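PDB 5A99: polyhedrin from Operophtera brumata cypovirus 19, which forms the crystalline matrix of polyhedra, the occlusion bodies of this insect virus, which probably shelter virus particles between hosts. Local coordinates for residues L121-F126 with F187-A192; Y40-S45 with E107-Q112; I159-R164 with R235-Y240. All coordinates share one frame; numbering follows the deposited sequence.

Interaction 1. Residues L121-F126 with F187-A192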
loop_
_atom_site.group_PDB
_atom_site.type_symbol
_atom_site.label_atom_id
_atom_site.label_comp_id
_atom_site.label_asym_id
_atom_site.label_seq_id
_atom_site.Cartn_x
_atom_site.Cartn_y
_atom_site.Cartn_z
ATOM N N LEU A 121 -18.746 -13.070 -8.357
ATOM C CA LEU A 121 -19.075 -12.104 -9.399
ATOM C C LEU A 121 -19.824 -10.887 -8.848
ATOM O O LEU A 121 -19.671 -9.783 -9.363
ATOM C CB LEU A 121 -19.883 -12.773 -10.504
ATOM C CG LEU A 121 -19.118 -13.744 -11.408
ATOM C CD1 LEU A 121 -20.076 -14.529 -12.302
ATOM C CD2 LEU A 121 -18.092 -13.006 -12.241
ATOM N N GLY A 122 -20.621 -11.092 -7.801
ATOM C CA GLY A 122 -21.302 -10.001 -7.126
ATOM C C GLY A 122 -20.367 -9.061 -6.380
ATOM O O GLY A 122 -20.782 -8.005 -5.918
ATOM N N SER A 123 -19.106 -9.439 -6.246
ATOM C CA SER A 123 -18.134 -8.568 -5.595
ATOM C C SER A 123 -17.293 -7.815 -6.624
ATOM O O SER A 123 -16.506 -6.942 -6.276
ATOM C CB SER A 123 -17.227 -9.374 -4.664
ATOM O OG SER A 123 -16.245 -10.094 -5.389
ATOM N N VAL A 124 -17.438 -8.150 -7.897
ATOM C CA VAL A 124 -16.586 -7.514 -8.897
ATOM C C VAL A 124 -16.994 -6.054 -9.124
ATOM O O VAL A 124 -18.090 -5.766 -9.600
ATOM C CB VAL A 124 -16.580 -8.283 -10.232
ATOM C CG1 VAL A 124 -15.751 -7.536 -11.237
ATOM C CG2 VAL A 124 -16.037 -9.690 -10.031
ATOM N N TRP A 125 -16.090 -5.145 -8.765
ATOM C CA TRP A 125 -16.373 -3.722 -8.746
ATOM C C TRP A 125 -15.228 -2.994 -9.428
ATOM O O TRP A 125 -14.068 -3.275 -9.174
ATOM C CB TRP A 125 -16.543 -3.261 -7.296
ATOM C CG TRP A 125 -16.647 -1.778 -7.124
ATOM C CD1 TRP A 125 -17.750 -1.006 -7.351
ATOM C CD2 TRP A 125 -15.620 -0.886 -6.660
ATOM N NE1 TRP A 125 -17.474 0.308 -7.071
ATOM C CE2 TRP A 125 -16.177 0.411 -6.642
ATOM C CE3 TRP A 125 -14.292 -1.057 -6.260
ATOM C CZ2 TRP A 125 -15.450 1.531 -6.242
ATOM C CZ3 TRP A 125 -13.569 0.066 -5.852
ATOM C CH2 TRP A 125 -14.148 1.338 -5.853
ATOM N N PHE A 126 -15.557 -2.053 -10.300
ATOM C CA PHE A 126 -14.560 -1.431 -11.151
ATOM C C PHE A 126 -15.013 -0.001 -11.444
ATOM O O PHE A 126 -16.122 0.210 -11.925
ATOM C CB PHE A 126 -14.413 -2.255 -12.443
ATOM C CG PHE A 126 -13.395 -1.717 -13.398
ATOM C CD1 PHE A 126 -12.052 -2.039 -13.263
ATOM C CD2 PHE A 126 -13.783 -0.891 -14.439
ATOM C CE1 PHE A 126 -11.121 -1.531 -14.145
ATOM C CE2 PHE A 126 -12.853 -0.377 -15.325
ATOM C CZ PHE A 126 -11.527 -0.697 -15.184
ATOM N N PHE A 187 -10.555 -0.972 -8.233
ATOM C CA PHE A 187 -11.333 -2.199 -8.369
ATOM C C PHE A 187 -11.210 -3.119 -7.150
ATOM O O PHE A 187 -10.357 -2.934 -6.279
ATOM C CB PHE A 187 -10.999 -2.932 -9.677
ATOM C CG PHE A 187 -9.569 -3.363 -9.791
ATOM C CD1 PHE A 187 -9.109 -4.473 -9.108
ATOM C CD2 PHE A 187 -8.689 -2.669 -10.601
ATOM C CE1 PHE A 187 -7.790 -4.883 -9.214
ATOM C CE2 PHE A 187 -7.373 -3.075 -10.722
ATOM C CZ PHE A 187 -6.921 -4.180 -10.020
ATOM N N ALA A 188 -12.122 -4.073 -7.079
ATOM C CA ALA A 188 -12.143 -5.035 -5.995
ATOM C C ALA A 188 -12.813 -6.297 -6.469
ATOM O O ALA A 188 -13.666 -6.280 -7.360
ATOM C CB ALA A 188 -12.878 -4.490 -4.810
ATOM N N VAL A 189 -12.411 -7.397 -5.853
ATOM C CA VAL A 189 -13.041 -8.674 -6.080
ATOM C C VAL A 189 -12.591 -9.635 -4.980
ATOM O O VAL A 189 -11.437 -9.595 -4.558
ATOM C CB VAL A 189 -12.696 -9.233 -7.479
ATOM C CG1 VAL A 189 -11.197 -9.282 -7.705
ATOM C CG2 VAL A 189 -13.317 -10.606 -7.673
ATOM N N GLN A 190 -13.509 -10.482 -4.517
ATOM C CA GLN A 190 -13.182 -11.511 -3.533
ATOM C C GLN A 190 -13.503 -12.874 -4.124
ATOM O O GLN A 190 -14.253 -12.978 -5.113
ATOM C CB GLN A 190 -13.978 -11.301 -2.229
ATOM C CG GLN A 190 -15.466 -11.490 -2.385
ATOM C CD GLN A 190 -16.227 -11.485 -1.060
ATOM O OE1 GLN A 190 -15.651 -11.296 0.018
ATOM N NE2 GLN A 190 -17.539 -11.706 -1.141
ATOM N N ARG A 191 -12.954 -13.924 -3.521
ATOM C CA ARG A 191 -13.278 -15.272 -3.967
ATOM C C ARG A 191 -14.691 -15.588 -3.516
ATOM O O ARG A 191 -15.151 -15.071 -2.493
ATOM C CB ARG A 191 -12.296 -16.329 -3.433
ATOM C CG ARG A 191 -12.615 -16.905 -2.058
ATOM C CD ARG A 191 -11.816 -18.199 -1.758
ATOM N NE ARG A 191 -10.465 -18.192 -2.323
ATOM C CZ ARG A 191 -10.089 -18.915 -3.375
ATOM N NH1 ARG A 191 -10.945 -19.729 -3.980
ATOM N NH2 ARG A 191 -8.858 -18.831 -3.827
ATOM N N ALA A 192 -15.363 -16.439 -4.283
ATOM C CA ALA A 192 -16.715 -16.872 -3.968
ATOM C C ALA A 192 -16.760 -17.647 -2.656
ATOM O O ALA A 192 -15.940 -18.524 -2.408
ATOM C CB ALA A 192 -17.255 -17.745 -5.098
#
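Trp125 brings CE3 of its indole to 4.0 Å from the Ala188 methyl CB, while the backbone N of Ala188 sits at the ring edge, near its plane. The two residues form an antiparallel hydrogen-bonded pair: Trp125 N donates to Ala188 O and Ala188 N to Trp125 O, both at 3.0 Å. The following pair, Phe126 with Phe187, is non-hydrogen-bonded, its CA atoms 4.3 Å apart, and its side chains occupy the other face of the sheet, where CD1 of Phe126 packs on CB of Phe187. With chi1 at 61°, CG of Phe187 stands between its own N and carbonyl carbon, and the ring leads away to meet Phe113 with planes inclined, while Phe126 stacks on that same ring. Val124 and Val189 lie side by side through their CG2 methyls, 3.7 Å apart. Beyond them a hydroxyl replaces a carbonyl: Gln190 N donates to Ser123 OG at 2.9 Å, nearly straight at 174°, and OG is also bonded to Asp120 O. Arg211 of the second subunit makes a cation-pi contact with Trp125. Backbone bonding thus joins strand 125-129, outermost of its sheet within the chain, to 184-190, and a serine side chain prolongs the pairing past the last regular bridge, in largely buried surroundings.

Interaction 2. Residues Y40-S45 with E107-Q112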
loop_
_atom_site.group_PDB
_atom_site.type_symbol
_atom_site.label_atom_id
_atom_site.label_comp_id
_atom_site.label_asym_id
_atom_site.label_seq_id
_atom_site.Cartn_x
_atom_site.Cartn_y
_atom_site.Cartn_z
ATOM N N TYR A 40 -3.783 -0.448 -22.834
ATOM C CA TYR A 40 -3.302 -0.373 -24.197
ATOM C C TYR A 40 -2.875 1.047 -24.484
ATOM O O TYR A 40 -3.679 1.979 -24.453
ATOM C CB TYR A 40 -4.383 -0.852 -25.160
ATOM C CG TYR A 40 -4.885 -2.227 -24.789
ATOM C CD1 TYR A 40 -4.228 -3.375 -25.228
ATOM C CD2 TYR A 40 -5.990 -2.376 -23.965
ATOM C CE1 TYR A 40 -4.682 -4.634 -24.871
ATOM C CE2 TYR A 40 -6.449 -3.623 -23.608
ATOM C CZ TYR A 40 -5.791 -4.747 -24.059
ATOM O OH TYR A 40 -6.246 -5.988 -23.696
ATOM N N MET A 41 -1.589 1.201 -24.751
ATOM C CA MET A 41 -0.986 2.517 -24.822
ATOM C C MET A 41 -1.022 3.052 -26.259
ATOM O O MET A 41 -1.431 2.360 -27.202
ATOM C CB MET A 41 0.448 2.463 -24.266
ATOM C CG MET A 41 0.588 1.768 -22.891
ATOM S SD MET A 41 -0.542 2.270 -21.560
ATOM C CE MET A 41 0.053 3.930 -21.266
ATOM N N LYS A 42 -0.601 4.294 -26.417
ATOM C CA LYS A 42 -0.740 5.003 -27.682
ATOM C C LYS A 42 0.235 4.482 -28.751
ATOM O O LYS A 42 0.052 4.728 -29.947
ATOM C CB LYS A 42 -0.582 6.507 -27.438
ATOM C CG LYS A 42 -1.719 7.067 -26.594
ATOM C CD LYS A 42 -1.633 8.567 -26.335
ATOM C CE LYS A 42 -2.967 9.081 -25.781
ATOM N NZ LYS A 42 -3.004 10.530 -25.510
ATOM N N ASP A 43 1.245 3.726 -28.328
ATOM C CA ASP A 43 2.166 3.105 -29.285
ATOM C C ASP A 43 1.809 1.640 -29.547
ATOM O O ASP A 43 2.575 0.889 -30.172
ATOM C CB ASP A 43 3.617 3.241 -28.803
ATOM C CG ASP A 43 3.868 2.571 -27.456
ATOM O OD1 ASP A 43 2.916 2.040 -26.831
ATOM O OD2 ASP A 43 5.035 2.602 -27.004
ATOM N N SER A 44 0.634 1.260 -29.050
ATOM C CA SER A 44 0.121 -0.112 -29.108
ATOM C C SER A 44 0.812 -1.092 -28.177
ATOM O O SER A 44 0.468 -2.278 -28.167
ATOM C CB SER A 44 0.133 -0.661 -30.536
ATOM O OG SER A 44 -0.857 -0.020 -31.307
ATOM N N SER A 45 1.768 -0.608 -27.387
ATOM C CA SER A 45 2.370 -1.438 -26.353
ATOM C C SER A 45 1.343 -1.656 -25.240
ATOM O O SER A 45 0.366 -0.908 -25.128
ATOM C CB SER A 45 3.669 -0.811 -25.816
ATOM O OG SER A 45 3.434 0.271 -24.925
ATOM N N GLU A 107 -0.352 8.521 -21.768
ATOM C CA GLU A 107 -1.659 8.055 -21.300
ATOM C C GLU A 107 -2.210 6.896 -22.128
ATOM O O GLU A 107 -2.010 6.840 -23.335
ATOM C CB GLU A 107 -2.666 9.204 -21.336
ATOM C CG GLU A 107 -2.344 10.368 -20.398
ATOM C CD GLU A 107 -3.457 11.393 -20.386
ATOM O OE1 GLU A 107 -3.593 12.130 -21.379
ATOM O OE2 GLU A 107 -4.215 11.446 -19.397
ATOM N N PRO A 108 -2.937 5.982 -21.470
ATOM C CA PRO A 108 -3.505 4.793 -22.110
ATOM C C PRO A 108 -4.685 5.157 -23.006
ATOM O O PRO A 108 -5.412 6.117 -22.739
ATOM C CB PRO A 108 -3.967 3.944 -20.918
ATOM C CG PRO A 108 -4.294 4.948 -19.855
ATOM C CD PRO A 108 -3.308 6.075 -20.047
ATOM N N VAL A 109 -4.858 4.392 -24.073
ATOM C CA VAL A 109 -5.969 4.585 -24.984
ATOM C C VAL A 109 -7.216 3.874 -24.480
ATOM O O VAL A 109 -8.337 4.368 -24.607
ATOM C CB VAL A 109 -5.610 4.029 -26.374
ATOM C CG1 VAL A 109 -6.759 4.240 -27.347
ATOM C CG2 VAL A 109 -4.352 4.685 -26.881
ATOM N N SER A 110 -7.015 2.699 -23.900
ATOM C CA SER A 110 -8.132 1.868 -23.504
ATOM C C SER A 110 -7.619 0.825 -22.535
ATOM O O SER A 110 -6.412 0.761 -22.246
ATOM C CB SER A 110 -8.769 1.196 -24.723
ATOM O OG SER A 110 -7.885 0.223 -25.262
ATOM N N PHE A 111 -8.537 0.015 -22.028
ATOM C CA PHE A 111 -8.194 -0.971 -21.017
ATOM C C PHE A 111 -8.954 -2.286 -21.220
ATOM O O PHE A 111 -9.999 -2.332 -21.885
ATOM C CB PHE A 111 -8.535 -0.413 -19.624
ATOM C CG PHE A 111 -10.012 -0.369 -19.343
ATOM C CD1 PHE A 111 -10.670 -1.489 -18.859
ATOM C CD2 PHE A 111 -10.755 0.779 -19.594
ATOM C CE1 PHE A 111 -12.036 -1.465 -18.624
ATOM C CE2 PHE A 111 -12.131 0.807 -19.349
ATOM C CZ PHE A 111 -12.760 -0.319 -18.858
ATOM N N GLN A 112 -8.418 -3.354 -20.640
ATOM C CA GLN A 112 -9.171 -4.585 -20.438
ATOM C C GLN A 112 -8.969 -5.033 -18.989
ATOM O O GLN A 112 -7.833 -5.131 -18.502
ATOM C CB GLN A 112 -8.753 -5.688 -21.425
ATOM C CG GLN A 112 -9.343 -7.060 -21.077
ATOM C CD GLN A 112 -9.190 -8.115 -22.176
ATOM O OE1 GLN A 112 -9.837 -9.164 -22.135
ATOM N NE2 GLN A 112 -8.311 -7.861 -23.132
HETATM O O HOH W 1 0.447 5.994 -24.259
HETATM O O HOH W 2 -5.250 10.654 -23.463
#
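Tyr40 lays its ring along the start of strand 110-116, with Gln112 CB and the Ser110-Phe111 peptide at the ring edge. CG is anti to the carbonyl carbon (chi1 -54°), which carries the ring alongside the strand until OH accepts from Gln112 NE2 at 2.8 Å; the donor amide and the ring are turned 32° apart. Tyr240 is a second partner of this hydroxyl, and Ser169 holds Gln112 OE1. In the backbone, Tyr40 N donates to Ser110 O, whereas Tyr40 O receives Val109 N at 2.7 Å and, weakly, Ser110 N at 3.5 Å. Val109 and Ser110 both face Tyr40, a classic beta bulge, placed where strand 33-40 ends and its antiparallel partner 110-116 begins. Met41 starts with its CB turned from the other segment, but bends at chi2 and chi3 to bring SD within 3.9 Å of Pro108 CB and to set CE against the proline N. Lys42 runs extended over Glu107 O, its CG 3.3 Å from that oxygen, and crosses Val109 CG2. One water links Lys42 N to Glu107 O; another joins NZ to Glu107 OE1, which are 4.5 Å apart, too far for a salt bridge. Gly104 O also binds NZ, while His182 and Trp63 hold Glu107 OE2. Asp43, within the type I turn from Met41 to Ser44, accepts Ser45 N at OD1, an Asx turn.

Interaction 3. Residues I159-R164 with R235-Y240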
loop_
_atom_site.group_PDB
_atom_site.type_symbol
_atom_site.label_atom_id
_atom_site.label_comp_id
_atom_site.label_asym_id
_atom_site.label_seq_id
_atom_site.Cartn_x
_atom_site.Cartn_y
_atom_site.Cartn_z
ATOM N N ILE A 159 -14.558 -16.081 -20.224
ATOM C CA ILE A 159 -13.618 -16.824 -21.051
ATOM C C ILE A 159 -13.579 -18.255 -20.524
ATOM O O ILE A 159 -13.487 -18.478 -19.310
ATOM C CB ILE A 159 -12.204 -16.227 -21.001
ATOM C CG1 ILE A 159 -12.216 -14.759 -21.433
ATOM C CG2 ILE A 159 -11.247 -17.041 -21.885
ATOM C CD1 ILE A 159 -10.891 -14.048 -21.197
ATOM N N ARG A 160 -13.663 -19.222 -21.434
ATOM C CA ARG A 160 -13.842 -20.611 -21.042
ATOM C C ARG A 160 -12.551 -21.417 -21.170
ATOM O O ARG A 160 -11.700 -21.144 -22.028
ATOM C CB ARG A 160 -14.980 -21.259 -21.846
ATOM C CG ARG A 160 -16.360 -20.634 -21.594
ATOM C CD ARG A 160 -17.478 -21.290 -22.415
ATOM N NE ARG A 160 -18.258 -22.230 -21.612
ATOM C CZ ARG A 160 -19.507 -22.029 -21.200
ATOM N NH1 ARG A 160 -20.161 -20.919 -21.522
ATOM N NH2 ARG A 160 -20.111 -22.958 -20.468
ATOM N N TYR A 161 -12.423 -22.405 -20.294
ATOM C CA TYR A 161 -11.290 -23.312 -20.277
ATOM C C TYR A 161 -11.856 -24.697 -20.021
ATOM O O TYR A 161 -12.501 -24.936 -18.994
ATOM C CB TYR A 161 -10.328 -22.884 -19.173
ATOM C CG TYR A 161 -9.110 -23.748 -18.956
ATOM C CD1 TYR A 161 -8.109 -23.834 -19.911
ATOM C CD2 TYR A 161 -8.932 -24.432 -17.761
ATOM C CE1 TYR A 161 -6.977 -24.605 -19.695
ATOM C CE2 TYR A 161 -7.804 -25.207 -17.537
ATOM C CZ TYR A 161 -6.829 -25.287 -18.503
ATOM O OH TYR A 161 -5.708 -26.059 -18.268
ATOM N N PHE A 162 -11.618 -25.598 -20.968
ATOM C CA PHE A 162 -12.287 -26.892 -20.987
ATOM C C PHE A 162 -13.776 -26.697 -20.704
ATOM O O PHE A 162 -14.360 -27.387 -19.865
ATOM C CB PHE A 162 -11.650 -27.865 -19.985
ATOM C CG PHE A 162 -10.249 -28.282 -20.355
ATOM C CD1 PHE A 162 -10.042 -29.241 -21.336
ATOM C CD2 PHE A 162 -9.148 -27.713 -19.728
ATOM C CE1 PHE A 162 -8.768 -29.629 -21.690
ATOM C CE2 PHE A 162 -7.865 -28.092 -20.077
ATOM C CZ PHE A 162 -7.671 -29.055 -21.056
ATOM N N ASP A 163 -14.368 -25.732 -21.404
ATOM C CA ASP A 163 -15.807 -25.470 -21.357
ATOM C C ASP A 163 -16.323 -24.850 -20.060
ATOM O O ASP A 163 -17.523 -24.651 -19.922
ATOM C CB ASP A 163 -16.588 -26.750 -21.637
ATOM C CG ASP A 163 -16.214 -27.371 -22.960
ATOM O OD1 ASP A 163 -16.453 -26.720 -24.000
ATOM O OD2 ASP A 163 -15.668 -28.496 -22.955
ATOM N N ARG A 164 -15.431 -24.550 -19.123
ATOM C CA ARG A 164 -15.816 -23.905 -17.869
ATOM C C ARG A 164 -15.516 -22.416 -17.893
ATOM O O ARG A 164 -14.429 -21.997 -18.278
ATOM C CB ARG A 164 -15.073 -24.548 -16.695
ATOM C CG ARG A 164 -15.393 -26.022 -16.504
ATOM C CD ARG A 164 -14.174 -26.766 -15.969
ATOM N NE ARG A 164 -14.503 -28.028 -15.294
ATOM C CZ ARG A 164 -15.029 -28.113 -14.071
ATOM N NH1 ARG A 164 -15.316 -27.008 -13.390
ATOM N NH2 ARG A 164 -15.278 -29.303 -13.527
ATOM N N ARG A 235 1.618 -18.450 -21.465
ATOM C CA ARG A 235 2.696 -18.983 -20.633
ATOM C C ARG A 235 2.283 -19.251 -19.188
ATOM O O ARG A 235 2.641 -20.285 -18.611
ATOM C CB ARG A 235 3.867 -18.004 -20.655
ATOM C CG ARG A 235 4.840 -18.150 -19.490
ATOM C CD ARG A 235 6.082 -17.294 -19.710
ATOM N NE ARG A 235 6.767 -17.720 -20.924
ATOM C CZ ARG A 235 7.558 -18.779 -20.979
ATOM N NH1 ARG A 235 7.765 -19.489 -19.881
ATOM N NH2 ARG A 235 8.138 -19.122 -22.120
ATOM N N PHE A 236 1.534 -18.311 -18.611
ATOM C CA PHE A 236 1.221 -18.323 -17.181
ATOM C C PHE A 236 -0.184 -18.846 -16.879
ATOM O O PHE A 236 -0.599 -18.895 -15.721
ATOM C CB PHE A 236 1.386 -16.905 -16.600
ATOM C CG PHE A 236 2.800 -16.374 -16.672
ATOM C CD1 PHE A 236 3.866 -17.133 -16.224
ATOM C CD2 PHE A 236 3.060 -15.126 -17.212
ATOM C CE1 PHE A 236 5.163 -16.647 -16.303
ATOM C CE2 PHE A 236 4.348 -14.645 -17.300
ATOM C CZ PHE A 236 5.399 -15.404 -16.851
ATOM N N GLN A 237 -0.924 -19.226 -17.917
ATOM C CA GLN A 237 -2.280 -19.751 -17.735
ATOM C C GLN A 237 -3.245 -18.671 -17.239
ATOM O O GLN A 237 -4.147 -18.925 -16.421
ATOM C CB GLN A 237 -2.264 -20.941 -16.777
ATOM C CG GLN A 237 -3.447 -21.854 -16.955
ATOM C CD GLN A 237 -3.441 -23.023 -16.016
ATOM O OE1 GLN A 237 -2.947 -22.940 -14.889
ATOM N NE2 GLN A 237 -4.018 -24.129 -16.467
ATOM N N TYR A 238 -3.040 -17.453 -17.734
ATOM C CA TYR A 238 -3.974 -16.360 -17.506
ATOM C C TYR A 238 -4.863 -16.213 -18.737
ATOM O O TYR A 238 -4.384 -15.893 -19.830
ATOM C CB TYR A 238 -3.216 -15.060 -17.265
ATOM C CG TYR A 238 -2.538 -15.007 -15.925
ATOM C CD1 TYR A 238 -3.232 -15.342 -14.776
ATOM C CD2 TYR A 238 -1.200 -14.647 -15.812
ATOM C CE1 TYR A 238 -2.632 -15.298 -13.550
ATOM C CE2 TYR A 238 -0.577 -14.605 -14.581
ATOM C CZ TYR A 238 -1.301 -14.929 -13.455
ATOM O OH TYR A 238 -0.699 -14.892 -12.228
ATOM N N LEU A 239 -6.150 -16.478 -18.561
ATOM C CA LEU A 239 -7.113 -16.392 -19.654
ATOM C C LEU A 239 -7.193 -14.948 -20.149
ATOM O O LEU A 239 -7.106 -14.009 -19.364
ATOM C CB LEU A 239 -8.480 -16.923 -19.199
ATOM C CG LEU A 239 -8.468 -18.388 -18.751
ATOM C CD1 LEU A 239 -9.855 -18.865 -18.336
ATOM C CD2 LEU A 239 -7.912 -19.283 -19.855
ATOM N N TYR A 240 -7.323 -14.777 -21.460
ATOM C CA TYR A 240 -7.189 -13.463 -22.072
ATOM C C TYR A 240 -7.917 -13.384 -23.407
ATOM O O TYR A 240 -8.001 -14.368 -24.157
ATOM C CB TYR A 240 -5.698 -13.117 -22.266
ATOM C CG TYR A 240 -5.451 -11.765 -22.892
ATOM C CD1 TYR A 240 -5.562 -10.608 -22.146
ATOM C CD2 TYR A 240 -5.094 -11.652 -24.230
ATOM C CE1 TYR A 240 -5.348 -9.369 -22.710
ATOM C CE2 TYR A 240 -4.868 -10.417 -24.805
ATOM C CZ TYR A 240 -5.003 -9.276 -24.036
ATOM O OH TYR A 240 -4.778 -8.042 -24.581
#
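Tyr161 has CG anti to its backbone N (chi1 177°), and Gln237, its CG likewise anti to N and its chain extended beyond, reaches out to meet it. NE2 comes to 3.1 Å from Tyr161 OH, but the N-H...O angle of 123° marks this bond as weak. The amide plane stands 89° from the ring plane; the other end of the amide is held by the third subunit, where Met141 N donates to OE1. The apolar part involves Leu239, whose CB is 3.9 Å from Ile159 CG2; Leu239 CD1 touches both Ile159 O and, 4.1 Å away, Tyr161 CB. The Ile159 and Leu239 side chains run alongside one another, pointing opposite ways, and Ile159 CD1 continues to Tyr240 N at 3.7 Å. Gln237 has positive phi and ends helix 225-236 in a Schellman motif, turning the chain toward Leu239. On the other segment, Tyr161 opens the type I' turn that connects strands 157-161 and 164-173. The contact therefore places the segment leaving helix 225-236 beside strand 157-161, one of the two outer strands of the six-stranded sheet within the chain; Leu239 also touches Met166 and Ala167 on the neighbouring strand, and Leu23 of helix 10-25 packs against Tyr161.

Interactions 2 and 3 both reach the six-stranded sheet; their centres are 23 Å apart, yet they meet directly, since Tyr40 OH lies 2.7 Å from Tyr240 OH in a probable hydrogen bond and Gln112 NE2 packs on Tyr240 CE1 at 3.4 Å. Interaction 1 belongs to the separate three-stranded sheet. It joins interaction 2 through aromatic packing, Phe126 CE2 being 3.5 Å from Phe111 CZ, although the two centres are 24 Å apart. Interactions 1 and 3 do not touch, their nearest atoms being about 9 Å apart, but their segments alternate along the chain. Interactions 1 and 3 also border different neighbouring subunits, whereas no other chain of the assembly touches interaction 2.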